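Local coordinates for protein pseudouridine synthase (Pyrococcus abyssi, PDB 2AUS) that probably isomerises uridine to pseudouridine in RNA, as the archaeal Cbf5 member of the TruB family of pseudouridine synthases, at residues A[251-256]-A[267-272]. Numbering follows the deposited sequence.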
# COMPACT_ATOMS: atom_id res chain seq x y z
N PRO A 251 23.78 -0.23 32.19
CA PRO A 251 24.87 -0.01 33.14
C PRO A 251 26.14 -0.13 32.29
O PRO A 251 26.23 -1.00 31.41
CB PRO A 251 24.74 -1.19 34.10
CG PRO A 251 23.30 -1.59 33.98
CD PRO A 251 23.04 -1.46 32.52
N LYS A 252 27.13 0.72 32.52
CA LYS A 252 28.34 0.66 31.72
C LYS A 252 29.62 0.40 32.48
O LYS A 252 29.70 0.66 33.68
CB LYS A 252 28.49 1.96 30.93
CG LYS A 252 27.34 2.23 30.00
CD LYS A 252 27.41 3.62 29.41
CE LYS A 252 26.20 3.90 28.54
NZ LYS A 252 26.24 5.27 27.97
N ILE A 253 30.61 -0.12 31.77
CA ILE A 253 31.94 -0.38 32.32
C ILE A 253 32.91 0.21 31.30
O ILE A 253 32.92 -0.18 30.14
CB ILE A 253 32.22 -1.89 32.47
CG1 ILE A 253 31.20 -2.51 33.44
CG2 ILE A 253 33.66 -2.11 32.99
CD1 ILE A 253 31.31 -4.02 33.56
N TRP A 254 33.70 1.18 31.75
CA TRP A 254 34.67 1.85 30.89
C TRP A 254 36.04 1.19 31.04
O TRP A 254 36.54 1.01 32.15
CB TRP A 254 34.73 3.33 31.27
CG TRP A 254 33.51 4.10 30.84
CD1 TRP A 254 33.35 4.80 29.68
CD2 TRP A 254 32.30 4.31 31.61
NE1 TRP A 254 32.12 5.42 29.67
CE2 TRP A 254 31.46 5.14 30.83
CE3 TRP A 254 31.85 3.86 32.86
CZ2 TRP A 254 30.19 5.55 31.28
CZ3 TRP A 254 30.59 4.27 33.31
CH2 TRP A 254 29.76 5.10 32.52
N ILE A 255 36.66 0.84 29.92
CA ILE A 255 37.94 0.15 30.00
C ILE A 255 39.12 0.83 29.35
O ILE A 255 38.97 1.73 28.52
CB ILE A 255 37.80 -1.27 29.41
CG1 ILE A 255 37.49 -1.18 27.91
CG2 ILE A 255 36.67 -2.00 30.14
CD1 ILE A 255 37.47 -2.52 27.21
N LYS A 256 40.31 0.40 29.77
CA LYS A 256 41.56 0.95 29.26
C LYS A 256 41.70 0.61 27.79
O LYS A 256 41.11 -0.36 27.31
CB LYS A 256 42.75 0.34 30.01
CG LYS A 256 42.66 0.46 31.51
CD LYS A 256 43.86 -0.19 32.20
CE LYS A 256 43.68 -0.15 33.71
NZ LYS A 256 44.88 -0.67 34.44
N ALA A 267 38.42 -11.70 23.59
CA ALA A 267 38.59 -12.06 24.99
C ALA A 267 37.47 -11.50 25.87
O ALA A 267 36.76 -10.57 25.47
CB ALA A 267 39.92 -11.56 25.51
N ASN A 268 37.30 -12.09 27.05
CA ASN A 268 36.31 -11.59 27.98
C ASN A 268 37.01 -10.46 28.73
O ASN A 268 38.23 -10.40 28.75
CB ASN A 268 35.88 -12.67 28.97
CG ASN A 268 34.91 -13.65 28.36
OD1 ASN A 268 34.03 -13.27 27.59
ND2 ASN A 268 35.06 -14.93 28.71
N LEU A 269 36.24 -9.57 29.35
CA LEU A 269 36.84 -8.46 30.08
C LEU A 269 37.30 -8.87 31.47
O LEU A 269 36.53 -9.47 32.23
CB LEU A 269 35.84 -7.31 30.20
CG LEU A 269 36.27 -6.10 31.05
CD1 LEU A 269 37.45 -5.42 30.38
CD2 LEU A 269 35.10 -5.14 31.21
N THR A 270 38.54 -8.56 31.81
CA THR A 270 39.05 -8.88 33.12
C THR A 270 39.07 -7.60 33.95
O THR A 270 39.15 -6.50 33.41
CB THR A 270 40.47 -9.49 33.06
OG1 THR A 270 41.37 -8.54 32.47
CG2 THR A 270 40.47 -10.76 32.21
N VAL A 271 38.99 -7.77 35.26
CA VAL A 271 38.99 -6.66 36.22
C VAL A 271 40.09 -5.62 36.01
O VAL A 271 39.84 -4.42 36.11
CB VAL A 271 39.07 -7.22 37.67
CG1 VAL A 271 39.17 -6.08 38.68
CG2 VAL A 271 37.85 -8.09 37.95
N PRO A 272 41.33 -6.07 35.74
CA PRO A 272 42.46 -5.15 35.53
C PRO A 272 42.27 -4.16 34.38
O PRO A 272 42.97 -3.15 34.31
CB PRO A 272 43.62 -6.11 35.25
CG PRO A 272 43.25 -7.34 36.01
CD PRO A 272 41.78 -7.47 35.70
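Leu269 reaches across to Ile253 and Ile255, and this trio makes up the tightly packed part of the contact. The leucine's CG stands anti to the backbone N (chi1 175°), which carries the forked end of the side chain toward strand 252-255. Both of its methyls close on CG2 of Ile255, and CD2 alone goes on to Ile253. CD1 of Leu269 lies 3.5 Å from CG2 of Ile255, while CD2 of Leu269 is 3.7 Å from the same methyl and 3.8 Å from CG2 of Ile253. Both isoleucines thus offer their branch methyl rather than the longer CD1 arm. Leu269 and Ile255 run past each other in opposite senses, and all three residues are buried, with Ile289 and Val318 filling in around them.

The looser side is polar. Lys256, extended beyond CG, brings NZ to 3.1 Å from the carbonyl O of Pro272 in a weak hydrogen bond; CE of Lys256 is equally near that oxygen, which therefore sits beside the CE-NZ bond, a poor geometry for donation. The ammonium group also has a long, weak ion pair with Asp22, and Pro272 is exposed.

The contact illustrates how strands that are not sheet neighbours, here linked through helix 257-264, can still be joined by side chains across a shared interior. Such apolar packing inside a strongly curved mixed sheet is characteristic of the PUA domain, a compact pseudobarrel.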